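Side-chain contacts in iron-sulfur cluster assembly scaffold protein NifU (Fervidobacterium islandicum, PDB 6A6F), which probably serves the SUF system of iron-sulfur cluster assembly as a SufU-type scaffold or sulfur-transfer protein, and carries a zinc ion at its putative active site: residues M4-F9 with G61-Q66; A84-K89 with E102-P107; N93-K98 with C123-W128. All blocks are in the same frame, centred on the assembly; numbering follows the deposited sequence.

Interaction 1 of 3, residues M4-F9 with G61-Q66. With ZN (zinc ion), chain G.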
ATOM      1  N   MET A   4      -2.186  -5.992 -15.169  1.00 26.89           N
ATOM      2  CA  MET A   4      -1.831  -7.409 -15.400  1.00 26.84           C
ATOM      3  C   MET A   4      -0.697  -7.867 -14.468  1.00 25.39           C
ATOM      4  O   MET A   4      -0.705  -8.969 -14.027  1.00 23.01           O
ATOM      5  CB  MET A   4      -1.374  -7.693 -16.844  1.00 28.90           C
ATOM      6  CG  MET A   4      -2.472  -7.618 -17.912  1.00 33.16           C
ATOM      7  SD  MET A   4      -2.673  -5.954 -18.502  1.00 36.87           S
ATOM      8  CE  MET A   4      -1.078  -5.763 -19.286  1.00 40.31           C
ATOM      9  N   ILE A   5       0.264  -7.004 -14.188  1.00 24.25           N
ATOM     10  CA  ILE A   5       1.372  -7.317 -13.282  1.00 25.71           C
ATOM     11  C   ILE A   5       0.898  -7.724 -11.892  1.00 25.64           C
ATOM     12  O   ILE A   5       1.574  -8.478 -11.200  1.00 28.28           O
ATOM     13  CB  ILE A   5       2.374  -6.138 -13.218  1.00 25.00           C
ATOM     14  CG1 ILE A   5       3.663  -6.532 -12.530  1.00 23.55           C
ATOM     15  CG2 ILE A   5       1.753  -4.935 -12.514  1.00 25.41           C
ATOM     16  CD1 ILE A   5       4.733  -5.441 -12.594  1.00 24.34           C
ATOM     17  N   TYR A   6      -0.273  -7.253 -11.484  1.00 25.82           N
ATOM     18  CA  TYR A   6      -0.792  -7.527 -10.146  1.00 24.36           C
ATOM     19  C   TYR A   6      -1.521  -8.855 -10.023  1.00 26.80           C
ATOM     20  O   TYR A   6      -2.733  -8.870 -10.054  1.00 27.80           O
ATOM     21  CB  TYR A   6      -1.723  -6.383  -9.693  1.00 23.56           C
ATOM     22  CG  TYR A   6      -0.989  -5.044  -9.586  1.00 23.33           C
ATOM     23  CD1 TYR A   6      -0.007  -4.838  -8.623  1.00 22.20           C
ATOM     24  CD2 TYR A   6      -1.252  -4.019 -10.473  1.00 23.64           C
ATOM     25  CE1 TYR A   6       0.667  -3.632  -8.534  1.00 24.36           C
ATOM     26  CE2 TYR A   6      -0.601  -2.794 -10.392  1.00 25.76           C
ATOM     27  CZ  TYR A   6       0.349  -2.597  -9.424  1.00 24.92           C
ATOM     28  OH  TYR A   6       1.008  -1.403  -9.375  1.00 32.72           O
ATOM     29  N   SER A   7      -0.807  -9.949  -9.744  1.00 24.86           N
ATOM     30  CA  SER A   7      -1.423 -11.282  -9.660  1.00 23.35           C
ATOM     31  C   SER A   7      -2.058 -11.473  -8.335  1.00 23.91           C
ATOM     32  O   SER A   7      -1.836 -10.679  -7.417  1.00 26.16           O
ATOM     33  CB  SER A   7      -0.333 -12.338  -9.783  1.00 24.63           C
ATOM     34  OG  SER A   7       0.567 -12.241  -8.687  1.00 22.31           O
ATOM     35  N   GLU A   8      -2.794 -12.550  -8.182  1.00 20.38           N
ATOM     36  CA  GLU A   8      -3.433 -12.836  -6.913  1.00 23.73           C
ATOM     37  C   GLU A   8      -2.378 -13.045  -5.824  1.00 23.20           C
ATOM     38  O   GLU A   8      -2.562 -12.637  -4.675  1.00 22.52           O
ATOM     39  CB  GLU A   8      -4.356 -14.044  -7.095  1.00 27.92           C
ATOM     40  CG  GLU A   8      -5.012 -14.645  -5.874  1.00 31.75           C
ATOM     41  CD  GLU A   8      -5.937 -15.824  -6.238  1.00 37.77           C
ATOM     42  OE1 GLU A   8      -5.995 -16.258  -7.418  1.00 41.90           O
ATOM     43  OE2 GLU A   8      -6.621 -16.322  -5.336  1.00 39.94           O
ATOM     44  N   PHE A   9      -1.274 -13.685  -6.203  1.00 22.86           N
ATOM     45  CA  PHE A   9      -0.174 -13.961  -5.290  1.00 22.99           C
ATOM     46  C   PHE A   9       0.363 -12.652  -4.713  1.00 20.62           C
ATOM     47  O   PHE A   9       0.425 -12.491  -3.529  1.00 20.76           O
ATOM     48  CB  PHE A   9       0.939 -14.731  -6.021  1.00 22.29           C
ATOM     49  CG  PHE A   9       2.148 -14.953  -5.190  1.00 23.78           C
ATOM     50  CD1 PHE A   9       2.249 -16.063  -4.390  1.00 23.22           C
ATOM     51  CD2 PHE A   9       3.207 -14.052  -5.222  1.00 24.61           C
ATOM     52  CE1 PHE A   9       3.371 -16.288  -3.619  1.00 24.44           C
ATOM     53  CE2 PHE A   9       4.333 -14.273  -4.448  1.00 25.73           C
ATOM     54  CZ  PHE A   9       4.414 -15.404  -3.647  1.00 24.42           C
ATOM     55  N   GLY A  61       4.603   1.058   0.850  1.00 20.08           N
ATOM     56  CA  GLY A  61       4.887   1.270  -0.551  1.00 19.01           C
ATOM     57  C   GLY A  61       3.845   0.605  -1.440  1.00 19.13           C
ATOM     58  O   GLY A  61       2.795   0.168  -0.987  1.00 17.37           O
ATOM     59  N   CYS A  62       4.159   0.504  -2.722  1.00 21.13           N
ATOM     60  CA  CYS A  62       3.299  -0.194  -3.647  1.00 21.38           C
ATOM     61  C   CYS A  62       3.064  -1.708  -3.290  1.00 21.82           C
ATOM     62  O   CYS A  62       3.718  -2.302  -2.391  1.00 18.93           O
ATOM     63  CB  CYS A  62       3.865  -0.031  -5.047  1.00 24.30           C
ATOM     64  SG  CYS A  62       5.292  -1.031  -5.510  1.00 25.27           S
ATOM     65  N   ALA A  63       2.141  -2.323  -4.005  1.00 19.19           N
ATOM     66  CA  ALA A  63       1.844  -3.709  -3.803  1.00 19.18           C
ATOM     67  C   ALA A  63       3.003  -4.663  -4.125  1.00 20.21           C
ATOM     68  O   ALA A  63       3.141  -5.707  -3.476  1.00 20.99           O
ATOM     69  CB  ALA A  63       0.588  -4.090  -4.600  1.00 19.24           C
ATOM     70  N   ILE A  64       3.810  -4.321  -5.104  1.00 18.78           N
ATOM     71  CA  ILE A  64       4.925  -5.124  -5.504  1.00 19.60           C
ATOM     72  C   ILE A  64       6.044  -5.071  -4.453  1.00 20.31           C
ATOM     73  O   ILE A  64       6.573  -6.148  -4.083  1.00 17.42           O
ATOM     74  CB  ILE A  64       5.452  -4.714  -6.886  1.00 21.20           C
ATOM     75  CG1 ILE A  64       4.435  -5.060  -7.986  1.00 22.86           C
ATOM     76  CG2 ILE A  64       6.760  -5.417  -7.188  1.00 20.96           C
ATOM     77  CD1 ILE A  64       4.845  -4.527  -9.356  1.00 24.71           C
ATOM     78  N   SER A  65       6.398  -3.865  -3.977  1.00 17.89           N
ATOM     79  CA  SER A  65       7.398  -3.732  -2.913  1.00 20.13           C
ATOM     80  C   SER A  65       6.956  -4.388  -1.586  1.00 18.82           C
ATOM     81  O   SER A  65       7.770  -5.044  -0.948  1.00 18.99           O
ATOM     82  CB  SER A  65       7.815  -2.263  -2.643  1.00 21.31           C
ATOM     83  OG  SER A  65       6.707  -1.529  -2.081  1.00 23.49           O
ATOM     84  N   GLN A  66       5.683  -4.232  -1.195  1.00 18.54           N
ATOM     85  CA  GLN A  66       5.139  -4.834   0.026  1.00 18.73           C
ATOM     86  C   GLN A  66       5.008  -6.364  -0.099  1.00 18.62           C
ATOM     87  O   GLN A  66       5.397  -7.085   0.846  1.00 16.70           O
ATOM     88  CB  GLN A  66       3.793  -4.221   0.490  1.00 20.74           C
ATOM     89  CG  GLN A  66       3.857  -2.752   0.862  1.00 21.68           C
ATOM     90  CD  GLN A  66       2.585  -2.164   1.525  1.00 24.26           C
ATOM     91  OE1 GLN A  66       2.648  -1.063   2.029  1.00 25.89           O
ATOM     92  NE2 GLN A  66       1.459  -2.892   1.541  1.00 23.30           N
TER
HETATM   93 ZN    ZN G 205       6.919   0.541  -6.071  1.00 25.34          ZN
HETATM   94  O   HOH W   1       0.925  -1.030  -6.340  1.00 33.86           O
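I5 and Y6, in a turn just before helix 8-14, lie opposite the first turn of helix 63-76, with Y6 CA 7.7 Å from I64 CA and Y6 at the centre of an inverse gamma turn. Two side chains reach across from this turn. In I5 a chi1 of -168° and an extended tip bring CD1 to 3.4 Å from I64 CD1, tight for two methyl groups; the two isoleucines cross at about a right angle. The Y6 ring meets the helix obliquely with its outer end, CE1 lying 4.0 Å from A63 CB and 4.1 Å from I64 CG1, while I5 CG2 sits over the centre of one ring face. In this NifU-like domain the helix start belongs to the zinc site: C62 SG binds zinc at 2.3 Å, together with C37, D39 and C123. The same sulfur accepts a nearly straight capping hydrogen bond from S65 N (3.4 Å, 170°), so one atom both caps the helix and binds zinc. At the polar end of the tyrosine, one water lies 3.1 Å from Y6 OH and accepts from A63 N at 2.9 Å. Y6 OH is also hydrogen-bonded to R120 and to K15 of the second subunit.

Interaction 2 of 3, residues A84-K89 with E102-P107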
ATOM      1  N   ALA A  84      20.518 -16.475   3.148  1.00 25.87           N
ATOM      2  CA  ALA A  84      19.686 -15.340   2.748  1.00 26.22           C
ATOM      3  C   ALA A  84      20.338 -14.537   1.618  1.00 25.88           C
ATOM      4  O   ALA A  84      19.666 -14.131   0.643  1.00 23.74           O
ATOM      5  CB  ALA A  84      19.373 -14.431   3.936  1.00 24.77           C
ATOM      6  N   LEU A  85      21.640 -14.309   1.742  1.00 25.52           N
ATOM      7  CA  LEU A  85      22.391 -13.604   0.695  1.00 26.05           C
ATOM      8  C   LEU A  85      22.415 -14.358  -0.642  1.00 24.89           C
ATOM      9  O   LEU A  85      22.386 -13.746  -1.701  1.00 26.00           O
ATOM     10  CB  LEU A  85      23.816 -13.296   1.180  1.00 29.22           C
ATOM     11  CG  LEU A  85      23.875 -12.204   2.240  1.00 31.03           C
ATOM     12  CD1 LEU A  85      25.230 -12.096   2.969  1.00 30.42           C
ATOM     13  CD2 LEU A  85      23.533 -10.877   1.596  1.00 31.14           C
ATOM     14  N   GLU A  86      22.412 -15.679  -0.589  1.00 27.35           N
ATOM     15  CA  GLU A  86      22.372 -16.491  -1.795  1.00 31.21           C
ATOM     16  C   GLU A  86      20.981 -16.405  -2.430  1.00 30.83           C
ATOM     17  O   GLU A  86      20.845 -16.293  -3.662  1.00 25.17           O
ATOM     18  CB  GLU A  86      22.747 -17.940  -1.463  1.00 35.59           C
ATOM     19  CG  GLU A  86      22.688 -18.928  -2.631  1.00 44.90           C
ATOM     20  CD  GLU A  86      22.736 -20.381  -2.167  1.00 51.95           C
ATOM     21  OE1 GLU A  86      22.623 -21.304  -3.022  1.00 57.36           O
ATOM     22  OE2 GLU A  86      22.888 -20.593  -0.936  1.00 55.78           O
ATOM     23  N   MET A  87      19.941 -16.462  -1.595  1.00 28.73           N
ATOM     24  CA  MET A  87      18.586 -16.199  -2.106  1.00 26.92           C
ATOM     25  C   MET A  87      18.510 -14.875  -2.782  1.00 25.80           C
ATOM     26  O   MET A  87      18.045 -14.776  -3.918  1.00 24.80           O
ATOM     27  CB  MET A  87      17.593 -16.189  -0.976  1.00 29.52           C
ATOM     28  CG  MET A  87      16.618 -17.314  -1.044  1.00 33.88           C
ATOM     29  SD  MET A  87      15.467 -17.182   0.352  1.00 37.45           S
ATOM     30  CE  MET A  87      16.625 -17.728   1.586  1.00 33.12           C
ATOM     31  N   MET A  88      18.981 -13.849  -2.079  1.00 24.46           N
ATOM     32  CA  MET A  88      19.026 -12.497  -2.636  1.00 27.01           C
ATOM     33  C   MET A  88      19.737 -12.428  -3.996  1.00 28.45           C
ATOM     34  O   MET A  88      19.216 -11.824  -4.942  1.00 25.36           O
ATOM     35  CB  MET A  88      19.708 -11.570  -1.646  1.00 29.20           C
ATOM     36  CG  MET A  88      19.733 -10.103  -2.029  1.00 31.39           C
ATOM     37  SD  MET A  88      21.130  -9.547  -3.059  1.00 34.59           S
ATOM     38  CE  MET A  88      22.510 -10.414  -2.355  1.00 42.54           C
ATOM     39  N   LYS A  89      20.915 -13.055  -4.098  1.00 28.89           N
ATOM     40  CA  LYS A  89      21.657 -13.062  -5.375  1.00 31.79           C
ATOM     41  C   LYS A  89      20.844 -13.720  -6.502  1.00 26.53           C
ATOM     42  O   LYS A  89      20.727 -13.193  -7.626  1.00 28.34           O
ATOM     43  CB  LYS A  89      23.028 -13.747  -5.170  1.00 38.16           C
ATOM     44  CG  LYS A  89      23.943 -13.718  -6.401  1.00 44.76           C
ATOM     45  CD  LYS A  89      24.931 -14.901  -6.446  1.00 51.85           C
ATOM     46  CE  LYS A  89      24.254 -16.164  -6.983  1.00 57.51           C
ATOM     47  NZ  LYS A  89      24.955 -17.440  -6.646  1.00 61.71           N
ATOM     48  N   GLU A 102      15.994 -22.258  -9.155  1.00 36.66           N
ATOM     49  CA  GLU A 102      14.573 -22.241  -8.770  1.00 39.75           C
ATOM     50  C   GLU A 102      14.299 -22.835  -7.391  1.00 36.94           C
ATOM     51  O   GLU A 102      13.355 -22.449  -6.708  1.00 37.32           O
ATOM     52  CB  GLU A 102      13.730 -22.962  -9.821  1.00 46.97           C
ATOM     53  CG  GLU A 102      13.687 -22.231 -11.158  1.00 56.11           C
ATOM     54  CD  GLU A 102      12.462 -22.580 -11.998  1.00 61.73           C
ATOM     55  OE1 GLU A 102      12.278 -23.778 -12.309  1.00 60.34           O
ATOM     56  OE2 GLU A 102      11.690 -21.648 -12.351  1.00 68.48           O
ATOM     57  N   ASN A 103      15.129 -23.778  -6.988  1.00 36.39           N
ATOM     58  CA  ASN A 103      14.999 -24.421  -5.689  1.00 38.50           C
ATOM     59  C   ASN A 103      15.400 -23.521  -4.561  1.00 32.88           C
ATOM     60  O   ASN A 103      14.912 -23.670  -3.480  1.00 37.88           O
ATOM     61  CB  ASN A 103      15.843 -25.685  -5.633  1.00 41.92           C
ATOM     62  CG  ASN A 103      15.139 -26.874  -6.241  1.00 45.79           C
ATOM     63  OD1 ASN A 103      14.006 -26.778  -6.713  1.00 48.83           O
ATOM     64  ND2 ASN A 103      15.809 -28.014  -6.227  1.00 54.14           N
ATOM     65  N   VAL A 104      16.344 -22.634  -4.799  1.00 33.06           N
ATOM     66  CA  VAL A 104      16.720 -21.637  -3.812  1.00 32.75           C
ATOM     67  C   VAL A 104      15.582 -20.597  -3.648  1.00 30.81           C
ATOM     68  O   VAL A 104      15.341 -20.125  -2.557  1.00 29.82           O
ATOM     69  CB  VAL A 104      18.023 -20.932  -4.230  1.00 32.75           C
ATOM     70  CG1 VAL A 104      18.302 -19.710  -3.374  1.00 32.99           C
ATOM     71  CG2 VAL A 104      19.199 -21.903  -4.153  1.00 35.99           C
ATOM     72  N   LEU A 105      14.885 -20.259  -4.734  1.00 27.99           N
ATOM     73  CA  LEU A 105      13.916 -19.174  -4.705  1.00 26.83           C
ATOM     74  C   LEU A 105      12.586 -19.559  -4.141  1.00 25.75           C
ATOM     75  O   LEU A 105      11.932 -18.724  -3.525  1.00 24.49           O
ATOM     76  CB  LEU A 105      13.728 -18.539  -6.084  1.00 25.75           C
ATOM     77  CG  LEU A 105      14.960 -17.716  -6.475  1.00 29.14           C
ATOM     78  CD1 LEU A 105      14.693 -16.926  -7.760  1.00 30.41           C
ATOM     79  CD2 LEU A 105      15.465 -16.805  -5.333  1.00 29.43           C
ATOM     80  N   GLY A 106      12.169 -20.794  -4.387  1.00 24.65           N
ATOM     81  CA  GLY A 106      10.843 -21.247  -4.053  1.00 24.56           C
ATOM     82  C   GLY A 106       9.748 -20.312  -4.579  1.00 24.28           C
ATOM     83  O   GLY A 106       9.706 -19.995  -5.793  1.00 22.47           O
ATOM     84  N   PRO A 107       8.847 -19.846  -3.677  1.00 22.75           N
ATOM     85  CA  PRO A 107       7.720 -19.008  -4.135  1.00 22.04           C
ATOM     86  C   PRO A 107       8.176 -17.602  -4.617  1.00 20.12           C
ATOM     87  O   PRO A 107       7.383 -16.882  -5.181  1.00 22.50           O
ATOM     88  CB  PRO A 107       6.835 -18.918  -2.881  1.00 23.23           C
ATOM     89  CG  PRO A 107       7.805 -18.970  -1.765  1.00 24.75           C
ATOM     90  CD  PRO A 107       8.828 -20.013  -2.218  1.00 25.36           C
TER
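M87 and V104 form the tight part of this contact, their CA atoms only 6.0 Å apart where helix 81-95 runs past the short helix 102-105. V104 points its side chain at the longer helix, and CG1 rests 3.7 Å from M87 CG and equally close to the methionine backbone at CA. The same M87 CG lies 3.4 Å from V104 O, so the methionine stem packs against both the side chain and the carbonyl of V104. Its chi1 of -114°, away from the staggered values, probably reflects this close fit of CG. L105 joins with one branch, CD2, which comes 3.6 Å from M87 O. The looser, solvent side belongs to E86: its extended chain crosses V104 at about a right angle, and OE1 comes 3.7 Å from V104 CG2, a carboxylate oxygen beside a methyl group at the solvent-exposed edge of the contact. Farther in, the M87 side chain also touches Q75 and I76 of helix 63-76, and L105 leans on N90 and M94 farther along helix 81-95. Helix 102-105 thus packs along one flank of helix 81-95, whose M88 is turned away from it toward W128 and E132 of helix 118-135.

Interaction 3 of 3, residues N93-K98 with C123-W128. With ZN (zinc ion), chain G.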
ATOM      1  N   ASN A  93      19.435 -11.971  -9.870  1.00 29.91           N
ATOM      2  CA  ASN A  93      19.666 -12.654 -11.162  1.00 31.83           C
ATOM      3  C   ASN A  93      18.394 -12.872 -11.967  1.00 31.97           C
ATOM      4  O   ASN A  93      18.381 -12.678 -13.183  1.00 33.98           O
ATOM      5  CB  ASN A  93      20.396 -13.998 -10.992  1.00 32.09           C
ATOM      6  CG  ASN A  93      21.870 -13.820 -10.654  1.00 36.75           C
ATOM      7  OD1 ASN A  93      22.382 -12.700 -10.630  1.00 36.50           O
ATOM      8  ND2 ASN A  93      22.549 -14.917 -10.360  1.00 37.03           N
ATOM      9  N   MET A  94      17.332 -13.296 -11.301  1.00 31.55           N
ATOM     10  CA  MET A  94      16.034 -13.477 -11.960  1.00 31.67           C
ATOM     11  C   MET A  94      15.613 -12.189 -12.658  1.00 35.71           C
ATOM     12  O   MET A  94      15.216 -12.197 -13.843  1.00 38.91           O
ATOM     13  CB  MET A  94      14.959 -13.902 -10.931  1.00 32.87           C
ATOM     14  CG  MET A  94      13.637 -14.374 -11.527  1.00 31.25           C
ATOM     15  SD  MET A  94      12.388 -14.941 -10.363  1.00 30.95           S
ATOM     16  CE  MET A  94      12.304 -13.518  -9.262  1.00 30.92           C
ATOM     17  N   MET A  95      15.716 -11.073 -11.935  1.00 33.62           N
ATOM     18  CA  MET A  95      15.240  -9.800 -12.427  1.00 34.00           C
ATOM     19  C   MET A  95      16.035  -9.337 -13.621  1.00 37.32           C
ATOM     20  O   MET A  95      15.477  -8.812 -14.554  1.00 41.14           O
ATOM     21  CB  MET A  95      15.317  -8.734 -11.337  1.00 34.05           C
ATOM     22  CG  MET A  95      14.168  -8.804 -10.348  1.00 30.79           C
ATOM     23  SD  MET A  95      12.593  -8.587 -11.192  1.00 31.90           S
ATOM     24  CE  MET A  95      11.879 -10.199 -11.082  1.00 30.03           C
ATOM     25  N   LEU A  96      17.340  -9.517 -13.570  1.00 41.71           N
ATOM     26  CA  LEU A  96      18.170  -9.247 -14.715  1.00 48.52           C
ATOM     27  C   LEU A  96      17.853 -10.439 -15.606  1.00 51.47           C
ATOM     28  O   LEU A  96      17.044 -11.282 -15.253  1.00 62.21           O
ATOM     29  CB  LEU A  96      19.644  -9.171 -14.292  1.00 46.71           C
ATOM     30  CG  LEU A  96      19.957  -8.236 -13.111  1.00 46.99           C
ATOM     31  CD1 LEU A  96      21.354  -8.480 -12.564  1.00 50.37           C
ATOM     32  CD2 LEU A  96      19.774  -6.764 -13.452  1.00 47.55           C
ATOM     33  N   GLY A  97      18.445 -10.555 -16.762  1.00 54.48           N
ATOM     34  CA  GLY A  97      18.092 -11.713 -17.584  1.00 54.88           C
ATOM     35  C   GLY A  97      18.815 -12.988 -17.214  1.00 52.20           C
ATOM     36  O   GLY A  97      18.702 -13.985 -17.925  1.00 55.66           O
ATOM     37  N   LYS A  98      19.543 -12.983 -16.101  1.00 49.18           N
ATOM     38  CA  LYS A  98      20.573 -13.990 -15.871  1.00 48.13           C
ATOM     39  C   LYS A  98      20.034 -15.290 -15.309  1.00 47.75           C
ATOM     40  O   LYS A  98      18.837 -15.443 -15.109  1.00 48.99           O
ATOM     41  CB  LYS A  98      21.679 -13.422 -14.975  1.00 49.02           C
ATOM     42  CG  LYS A  98      22.238 -12.112 -15.499  1.00 52.12           C
ATOM     43  CD  LYS A  98      23.535 -11.714 -14.805  1.00 57.22           C
ATOM     44  CE  LYS A  98      23.326 -11.533 -13.311  1.00 59.57           C
ATOM     45  NZ  LYS A  98      24.481 -10.931 -12.588  1.00 59.38           N
ATOM     46  N   CYS A 123      10.952  -1.937  -7.337  1.00 22.69           N
ATOM     47  CA  CYS A 123       9.989  -2.227  -6.299  1.00 21.97           C
ATOM     48  C   CYS A 123      10.207  -3.640  -5.738  1.00 20.95           C
ATOM     49  O   CYS A 123      10.309  -3.810  -4.547  1.00 17.83           O
ATOM     50  CB  CYS A 123       8.549  -2.056  -6.822  1.00 22.65           C
ATOM     51  SG  CYS A 123       8.268  -0.468  -7.690  1.00 26.08           S
ATOM     52  N   PHE A 124      10.283  -4.636  -6.617  1.00 21.82           N
ATOM     53  CA  PHE A 124      10.640  -5.965  -6.224  1.00 20.04           C
ATOM     54  C   PHE A 124      11.963  -6.059  -5.458  1.00 21.19           C
ATOM     55  O   PHE A 124      12.060  -6.774  -4.436  1.00 23.52           O
ATOM     56  CB  PHE A 124      10.780  -6.868  -7.436  1.00 20.56           C
ATOM     57  CG  PHE A 124      11.276  -8.218  -7.090  1.00 20.80           C
ATOM     58  CD1 PHE A 124      10.494  -9.088  -6.358  1.00 21.78           C
ATOM     59  CD2 PHE A 124      12.539  -8.616  -7.451  1.00 23.07           C
ATOM     60  CE1 PHE A 124      10.954 -10.369  -6.027  1.00 21.40           C
ATOM     61  CE2 PHE A 124      13.021  -9.874  -7.105  1.00 22.89           C
ATOM     62  CZ  PHE A 124      12.225 -10.755  -6.390  1.00 21.88           C
ATOM     63  N   LEU A 125      12.982  -5.377  -5.961  1.00 20.18           N
ATOM     64  CA  LEU A 125      14.307  -5.468  -5.396  1.00 20.82           C
ATOM     65  C   LEU A 125      14.547  -4.659  -4.143  1.00 18.75           C
ATOM     66  O   LEU A 125      15.533  -4.923  -3.467  1.00 18.38           O
ATOM     67  CB  LEU A 125      15.385  -5.118  -6.422  1.00 22.31           C
ATOM     68  CG  LEU A 125      15.647  -6.200  -7.468  1.00 25.55           C
ATOM     69  CD1 LEU A 125      16.677  -5.671  -8.449  1.00 27.76           C
ATOM     70  CD2 LEU A 125      16.116  -7.507  -6.843  1.00 25.27           C
ATOM     71  N   LEU A 126      13.686  -3.686  -3.833  1.00 17.78           N
ATOM     72  CA  LEU A 126      13.908  -2.820  -2.701  1.00 19.22           C
ATOM     73  C   LEU A 126      14.189  -3.595  -1.375  1.00 18.50           C
ATOM     74  O   LEU A 126      15.221  -3.380  -0.750  1.00 19.40           O
ATOM     75  CB  LEU A 126      12.735  -1.843  -2.513  1.00 20.66           C
ATOM     76  CG  LEU A 126      12.834  -0.971  -1.249  1.00 19.83           C
ATOM     77  CD1 LEU A 126      14.093  -0.129  -1.323  1.00 21.83           C
ATOM     78  CD2 LEU A 126      11.615  -0.104  -1.076  1.00 20.73           C
ATOM     79  N   PRO A 127      13.273  -4.509  -0.949  1.00 17.91           N
ATOM     80  CA  PRO A 127      13.603  -5.254   0.283  1.00 17.86           C
ATOM     81  C   PRO A 127      14.873  -6.053   0.181  1.00 17.72           C
ATOM     82  O   PRO A 127      15.560  -6.179   1.179  1.00 18.99           O
ATOM     83  CB  PRO A 127      12.426  -6.196   0.474  1.00 17.50           C
ATOM     84  CG  PRO A 127      11.766  -6.206  -0.868  1.00 17.69           C
ATOM     85  CD  PRO A 127      11.960  -4.871  -1.456  1.00 16.33           C
ATOM     86  N   TRP A 128      15.150  -6.644  -0.974  1.00 18.71           N
ATOM     87  CA  TRP A 128      16.326  -7.524  -1.131  1.00 19.13           C
ATOM     88  C   TRP A 128      17.659  -6.739  -1.076  1.00 20.70           C
ATOM     89  O   TRP A 128      18.621  -7.176  -0.444  1.00 20.30           O
ATOM     90  CB  TRP A 128      16.234  -8.311  -2.450  1.00 19.96           C
ATOM     91  CG  TRP A 128      15.214  -9.383  -2.431  1.00 19.21           C
ATOM     92  CD1 TRP A 128      14.001  -9.353  -3.021  1.00 19.44           C
ATOM     93  CD2 TRP A 128      15.300 -10.620  -1.736  1.00 18.53           C
ATOM     94  NE1 TRP A 128      13.321 -10.492  -2.745  1.00 19.88           N
ATOM     95  CE2 TRP A 128      14.109 -11.301  -1.964  1.00 18.88           C
ATOM     96  CE3 TRP A 128      16.262 -11.204  -0.915  1.00 19.75           C
ATOM     97  CZ2 TRP A 128      13.850 -12.556  -1.419  1.00 18.16           C
ATOM     98  CZ3 TRP A 128      16.010 -12.469  -0.394  1.00 18.93           C
ATOM     99  CH2 TRP A 128      14.824 -13.126  -0.658  1.00 17.81           C
TER
HETATM  100 ZN    ZN G 205       6.919   0.541  -6.071  1.00 25.34          ZN
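A Met-aromatic contact between M95 and F124 joins the C-terminal end of helix 81-95 to helix 118-135. M95 is directed at helix 118-135, and its CG comes within 3.3 Å of F124 CD2, next to the CD2-CE2 bond. Bends at chi2 (-60°) and chi3 turn the end of the chain so that CE comes over the ring face. The sulfur SD stands 4.6 Å from the F124 ring centroid and 47° off the ring normal, an oblique placement. M95 CE lies over one face and W128 CD1 over the opposite face, offset toward the rim, so the ring is sandwiched between the two residues. The M94 side chain crosses that of F124 at about a right angle; it bends only at its last torsion, and CE comes obliquely to 4.0 Å from F124 CZ. Two successive methionines therefore meet different parts of one ring.

In the NifU-like fold the neighbouring residue on helix 118-135 serves the metal: C123 SG binds zinc at 2.3 Å, completing a site with C37, D39 and C62. The residue after F124 takes part as well, for L125 lies against the same M95 CG, its own CG 4.2 Å away. Around the pair, the ring of F111 meets that of F124, which also packs against A91 of helix 81-95. M94 also packs against F100, I109 and Y112.

Interactions 1 and 3 are buried and both include a zinc ligand, C62 at the start of helix 63-76 and C123 on helix 118-135; the two contacts touch directly, I64 CG2 packing against C123 CB. Interaction 2 is only partly buried, has no part in the metal site and ends at a solvent-facing carboxylate. It shares helix 81-95 with interaction 3, and the two meet where W128 lies against M87 and M88 and where L105 reaches M94. Their chemistry differs accordingly: isoleucines, a tyrosine and a bridging water near the subunit interface in 4-9/61-66, aliphatic groups against backbone carbonyls in 84-89/102-107, and methionines around a phenyl ring in 93-98/123-128.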